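Local coordinates for uncharacterized protein Atu1735 (Agrobacterium tumefaciens, PDB 2PPX) that is of unknown function but, as an XRE-family-like protein with a helix-turn-helix motif, probably binds DNA as a transcriptional regulator, at residues L42-I55 / Y77-A89. Sequence-based numbering, arbitrary orientation.
With SO4 (sulfate ion), chain G; SO4 (sulfate ion), chain E.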
loop_
_atom_site.group_PDB
_atom_site.type_symbol
_atom_site.label_atom_id
_atom_site.label_comp_id
_atom_site.label_asym_id
_atom_site.label_seq_id
_atom_site.Cartn_x
_atom_site.Cartn_y
_atom_site.Cartn_z
ATOM N N LEU A 42 -22.186 7.809 9.064
ATOM C CA LEU A 42 -22.487 8.787 8.023
ATOM C C LEU A 42 -23.647 8.356 7.106
ATOM O O LEU A 42 -24.021 9.112 6.214
ATOM C CB LEU A 42 -21.233 9.049 7.172
ATOM C CG LEU A 42 -19.999 9.596 7.898
ATOM C CD1 LEU A 42 -18.839 9.791 6.916
ATOM C CD2 LEU A 42 -20.329 10.887 8.659
ATOM N N LYS A 43 -24.186 7.152 7.331
ATOM C CA LYS A 43 -25.291 6.604 6.532
ATOM C C LYS A 43 -24.965 6.512 5.037
ATOM O O LYS A 43 -25.794 6.847 4.183
ATOM C CB LYS A 43 -26.588 7.403 6.742
ATOM C CG LYS A 43 -27.443 6.931 7.911
ATOM C CD LYS A 43 -28.935 7.135 7.625
ATOM C CE LYS A 43 -29.330 8.609 7.549
ATOM N NZ LYS A 43 -30.806 8.811 7.404
ATOM N N LEU A 44 -23.757 6.051 4.734
ATOM C CA LEU A 44 -23.312 5.888 3.361
ATOM C C LEU A 44 -23.166 4.422 3.052
ATOM O O LEU A 44 -22.713 3.641 3.893
ATOM C CB LEU A 44 -21.972 6.600 3.120
ATOM C CG LEU A 44 -22.074 8.120 3.328
ATOM C CD1 LEU A 44 -20.694 8.744 3.197
ATOM C CD2 LEU A 44 -23.104 8.799 2.382
ATOM N N THR A 45 -23.553 4.034 1.842
ATOM C CA THR A 45 -23.253 2.687 1.384
ATOM C C THR A 45 -21.750 2.577 1.103
ATOM O O THR A 45 -21.023 3.588 1.063
ATOM C CB THR A 45 -24.014 2.346 0.079
ATOM O OG1 THR A 45 -23.486 3.149 -0.975
ATOM C CG2 THR A 45 -25.537 2.574 0.207
ATOM N N GLN A 46 -21.270 1.357 0.897
ATOM C CA GLN A 46 -19.858 1.166 0.553
ATOM C C GLN A 46 -19.482 1.921 -0.726
ATOM O O GLN A 46 -18.432 2.574 -0.784
ATOM C CB GLN A 46 -19.508 -0.316 0.427
ATOM C CG GLN A 46 -19.629 -1.097 1.790
ATOM C CD GLN A 46 -19.227 -2.560 1.631
ATOM O OE1 GLN A 46 -19.500 -3.163 0.604
ATOM N NE2 GLN A 46 -18.562 -3.127 2.638
ATOM N N GLU A 47 -20.353 1.851 -1.728
ATOM C CA GLU A 47 -20.190 2.535 -3.016
ATOM C C GLU A 47 -20.069 4.043 -2.853
ATOM O O GLU A 47 -19.204 4.695 -3.430
ATOM C CB GLU A 47 -21.408 2.241 -3.915
ATOM C CG GLU A 47 -21.480 0.814 -4.450
ATOM C CD GLU A 47 -21.926 -0.253 -3.431
ATOM O OE1 GLU A 47 -21.870 -1.433 -3.849
ATOM O OE2 GLU A 47 -22.322 0.049 -2.258
ATOM N N GLU A 48 -20.989 4.598 -2.069
ATOM C CA GLU A 48 -21.012 6.033 -1.817
ATOM C C GLU A 48 -19.754 6.518 -1.083
ATOM O O GLU A 48 -19.169 7.547 -1.442
ATOM C CB GLU A 48 -22.262 6.425 -1.023
ATOM C CG GLU A 48 -23.554 6.245 -1.815
ATOM C CD GLU A 48 -24.810 6.435 -0.977
ATOM O OE1 GLU A 48 -24.814 6.139 0.231
ATOM O OE2 GLU A 48 -25.816 6.892 -1.544
ATOM N N PHE A 49 -19.371 5.785 -0.037
ATOM C CA PHE A 49 -18.212 6.133 0.772
ATOM C C PHE A 49 -16.953 6.046 -0.091
ATOM O O PHE A 49 -16.121 6.964 -0.080
ATOM C CB PHE A 49 -18.115 5.213 2.024
ATOM C CG PHE A 49 -17.122 5.709 3.079
ATOM C CD1 PHE A 49 -15.768 5.381 2.973
ATOM C CD2 PHE A 49 -17.549 6.513 4.136
ATOM C CE1 PHE A 49 -14.840 5.834 3.914
ATOM C CE2 PHE A 49 -16.657 6.970 5.092
ATOM C CZ PHE A 49 -15.280 6.617 4.975
ATOM N N SER A 50 -16.827 4.955 -0.862
ATOM C CA SER A 50 -15.733 4.774 -1.817
ATOM C C SER A 50 -15.589 5.950 -2.789
ATOM O O SER A 50 -14.496 6.498 -2.938
ATOM C CB SER A 50 -15.864 3.434 -2.571
ATOM O OG SER A 50 -14.928 3.339 -3.641
ATOM N N ALA A 51 -16.692 6.388 -3.395
ATOM C CA ALA A 51 -16.638 7.482 -4.362
ATOM C C ALA A 51 -16.408 8.838 -3.672
ATOM O O ALA A 51 -15.632 9.657 -4.159
ATOM C CB ALA A 51 -17.925 7.539 -5.224
ATOM N N ARG A 52 -17.063 9.070 -2.544
ATOM C CA ARG A 52 -16.932 10.357 -1.855
ATOM C C ARG A 52 -15.508 10.599 -1.310
ATOM O O ARG A 52 -14.984 11.726 -1.380
ATOM C CB ARG A 52 -17.959 10.462 -0.733
ATOM C CG ARG A 52 -18.036 11.817 -0.091
ATOM C CD ARG A 52 -19.239 11.895 0.830
ATOM N NE ARG A 52 -20.484 11.849 0.064
ATOM C CZ ARG A 52 -21.701 11.996 0.589
ATOM N NH1 ARG A 52 -21.857 12.211 1.888
ATOM N NH2 ARG A 52 -22.764 11.922 -0.193
ATOM N N TYR A 53 -14.886 9.539 -0.806
ATOM C CA TYR A 53 -13.586 9.657 -0.133
ATOM C C TYR A 53 -12.387 9.065 -0.871
ATOM O O TYR A 53 -11.287 9.032 -0.323
ATOM C CB TYR A 53 -13.684 9.129 1.319
ATOM C CG TYR A 53 -14.659 9.965 2.112
ATOM C CD1 TYR A 53 -14.379 11.308 2.404
ATOM C CD2 TYR A 53 -15.882 9.436 2.534
ATOM C CE1 TYR A 53 -15.292 12.099 3.112
ATOM C CE2 TYR A 53 -16.803 10.219 3.273
ATOM C CZ TYR A 53 -16.492 11.555 3.530
ATOM O OH TYR A 53 -17.357 12.359 4.210
ATOM N N HIS A 54 -12.603 8.641 -2.122
ATOM C CA HIS A 54 -11.546 8.135 -3.008
ATOM C C HIS A 54 -10.786 6.949 -2.420
ATOM O O HIS A 54 -9.551 6.895 -2.449
ATOM C CB HIS A 54 -10.599 9.262 -3.431
ATOM C CG HIS A 54 -11.295 10.411 -4.108
ATOM N ND1 HIS A 54 -10.760 11.070 -5.186
ATOM C CD2 HIS A 54 -12.509 10.968 -3.897
ATOM C CE1 HIS A 54 -11.593 12.014 -5.590
ATOM N NE2 HIS A 54 -12.664 11.974 -4.823
ATOM N N ILE A 55 -11.536 6.010 -1.861
ATOM C CA ILE A 55 -10.954 4.751 -1.375
ATOM C C ILE A 55 -11.493 3.637 -2.286
ATOM O O ILE A 55 -12.691 3.441 -2.368
ATOM C CB ILE A 55 -11.318 4.489 0.072
ATOM C CG1 ILE A 55 -10.750 5.621 0.981
ATOM C CG2 ILE A 55 -10.814 3.093 0.542
ATOM C CD1 ILE A 55 -11.393 5.668 2.320
ATOM N N TYR A 77 -5.870 9.479 7.418
ATOM C CA TYR A 77 -6.934 9.989 6.533
ATOM C C TYR A 77 -8.346 9.689 7.086
ATOM O O TYR A 77 -9.221 10.542 7.063
ATOM C CB TYR A 77 -6.743 9.386 5.127
ATOM C CG TYR A 77 -7.783 9.841 4.111
ATOM C CD1 TYR A 77 -8.233 11.164 4.077
ATOM C CD2 TYR A 77 -8.280 8.945 3.170
ATOM C CE1 TYR A 77 -9.178 11.564 3.156
ATOM C CE2 TYR A 77 -9.219 9.332 2.232
ATOM C CZ TYR A 77 -9.659 10.633 2.223
ATOM O OH TYR A 77 -10.610 11.011 1.313
ATOM N N LEU A 78 -8.560 8.461 7.541
ATOM C CA LEU A 78 -9.822 8.046 8.163
ATOM C C LEU A 78 -10.149 8.841 9.395
ATOM O O LEU A 78 -11.313 9.151 9.646
ATOM C CB LEU A 78 -9.789 6.544 8.534
ATOM C CG LEU A 78 -9.853 5.653 7.298
ATOM C CD1 LEU A 78 -9.586 4.192 7.608
ATOM C CD2 LEU A 78 -11.219 5.843 6.540
ATOM N N LYS A 79 -9.130 9.188 10.169
ATOM C CA LYS A 79 -9.353 10.086 11.297
ATOM C C LYS A 79 -9.833 11.481 10.859
ATOM O O LYS A 79 -10.715 12.080 11.496
ATOM C CB LYS A 79 -8.110 10.166 12.181
ATOM C CG LYS A 79 -8.253 11.235 13.279
ATOM C CD LYS A 79 -7.851 10.680 14.628
ATOM C CE LYS A 79 -8.298 11.610 15.762
ATOM N NZ LYS A 79 -7.123 11.878 16.632
ATOM N N ILE A 80 -9.297 12.003 9.748
ATOM C CA ILE A 80 -9.733 13.317 9.274
ATOM C C ILE A 80 -11.159 13.261 8.785
ATOM O O ILE A 80 -11.947 14.176 9.054
ATOM C CB ILE A 80 -8.850 13.882 8.109
ATOM C CG1 ILE A 80 -7.368 13.819 8.476
ATOM C CG2 ILE A 80 -9.299 15.307 7.783
ATOM C CD1 ILE A 80 -7.029 14.512 9.742
ATOM N N ILE A 81 -11.486 12.198 8.060
ATOM C CA ILE A 81 -12.865 11.983 7.595
ATOM C C ILE A 81 -13.813 11.989 8.806
ATOM O O ILE A 81 -14.826 12.691 8.820
ATOM C CB ILE A 81 -13.016 10.639 6.812
ATOM C CG1 ILE A 81 -12.217 10.677 5.505
ATOM C CG2 ILE A 81 -14.515 10.315 6.560
ATOM C CD1 ILE A 81 -12.119 9.332 4.808
ATOM N N ALA A 82 -13.473 11.201 9.824
ATOM C CA ALA A 82 -14.266 11.150 11.061
ATOM C C ALA A 82 -14.461 12.524 11.726
ATOM O O ALA A 82 -15.584 12.866 12.167
ATOM C CB ALA A 82 -13.647 10.158 12.041
ATOM N N VAL A 83 -13.390 13.317 11.813
ATOM C CA VAL A 83 -13.460 14.640 12.446
ATOM C C VAL A 83 -14.266 15.625 11.593
ATOM O O VAL A 83 -15.007 16.444 12.131
ATOM C CB VAL A 83 -12.045 15.214 12.798
ATOM C CG1 VAL A 83 -12.126 16.642 13.318
ATOM C CG2 VAL A 83 -11.369 14.338 13.831
ATOM N N ASP A 84 -14.122 15.547 10.273
ATOM C CA ASP A 84 -14.795 16.477 9.363
ATOM C C ASP A 84 -15.212 15.838 8.047
ATOM O O ASP A 84 -14.544 16.033 7.017
ATOM C CB ASP A 84 -13.932 17.693 9.068
ATOM C CG ASP A 84 -14.722 18.814 8.363
ATOM O OD1 ASP A 84 -15.980 18.755 8.294
ATOM O OD2 ASP A 84 -14.075 19.757 7.877
ATOM N N PRO A 85 -16.327 15.089 8.069
ATOM C CA PRO A 85 -16.777 14.313 6.913
ATOM C C PRO A 85 -17.175 15.195 5.744
ATOM O O PRO A 85 -16.850 14.891 4.592
ATOM C CB PRO A 85 -18.002 13.550 7.451
ATOM C CG PRO A 85 -17.980 13.719 8.913
ATOM C CD PRO A 85 -17.207 14.920 9.240
ATOM N N GLU A 86 -17.842 16.305 6.060
ATOM C CA GLU A 86 -18.307 17.227 5.041
ATOM C C GLU A 86 -17.174 18.065 4.475
ATOM O O GLU A 86 -17.068 18.210 3.262
ATOM C CB GLU A 86 -19.418 18.134 5.581
ATOM C CG GLU A 86 -20.628 17.366 6.103
ATOM C CD GLU A 86 -21.450 16.717 5.002
ATOM O OE1 GLU A 86 -22.234 15.790 5.312
ATOM O OE2 GLU A 86 -21.320 17.141 3.829
ATOM N N GLY A 87 -16.333 18.617 5.348
ATOM C CA GLY A 87 -15.189 19.416 4.894
ATOM C C GLY A 87 -14.278 18.566 4.034
ATOM O O GLY A 87 -13.810 19.016 2.985
ATOM N N THR A 88 -14.064 17.314 4.459
ATOM C CA THR A 88 -13.206 16.396 3.718
ATOM C C THR A 88 -13.793 16.099 2.330
ATOM O O THR A 88 -13.090 16.188 1.324
ATOM C CB THR A 88 -12.902 15.093 4.524
ATOM O OG1 THR A 88 -12.284 15.454 5.765
ATOM C CG2 THR A 88 -11.957 14.181 3.754
ATOM N N ALA A 89 -15.079 15.762 2.294
ATOM C CA ALA A 89 -15.765 15.448 1.050
ATOM C C ALA A 89 -15.734 16.645 0.092
ATOM O O ALA A 89 -15.479 16.476 -1.095
ATOM C CB ALA A 89 -17.205 15.025 1.334
HETATM S S SO4 G . -25.441 12.956 2.088
HETATM O O1 SO4 G . -25.967 11.996 1.112
HETATM O O2 SO4 G . -24.564 12.284 3.046
HETATM O O3 SO4 G . -24.703 14.011 1.395
HETATM O O4 SO4 G . -26.542 13.581 2.817
HETATM S S SO4 E . -7.746 10.119 -8.205
HETATM O O1 SO4 E . -6.720 10.712 -7.335
HETATM O O2 SO4 E . -7.225 8.900 -8.818
HETATM O O3 SO4 E . -8.969 9.770 -7.480
HETATM O O4 SO4 E . -8.084 11.103 -9.227
HETATM O O HOH W 1 -15.896 14.043 -2.594
#
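R52 and A89, whose CA atoms lie 6.0 Å apart, mark where helix 46-53 comes nearest to the chain turning at D84 from helix 77-83 into helix 85-89. The segment axes of 46-53 and 77-83 stay 13.0 Å apart at 104°, a separation bridged by side chains, among them Y53, a knob in the hole formed by Y77, I81, T88 and A89. CG anti to the carbonyl carbon (chi1 -63°) directs its ring toward helices 77-83 and 85-89, where I81 CG2 lies over one face, 3.9 Å from the centroid, a CH-pi contact; R52 CG lies over the opposite face. Y53 OH donates to P85 O (2.6 Å) from above the carbonyl plane, while A89 N reaches the same oxygen from its other face. Helices 46-53 and 57-64 are consistent with the two helices of the helix-turn-helix, and the contact joins the first to helices 72-83 and 85-92. Y77 OH in turn donates to Y53 O (2.7 Å). F49 CZ meets I81 CG2, and L42 CD2 packs on P85 CG at 3.7 Å. R52 CG touches A89 CB at 3.6 Å, and its guanidinium turns an edge to a sulfate, probably from the crystallisation liquor, NH1 donating nearly straight to O2 (173°).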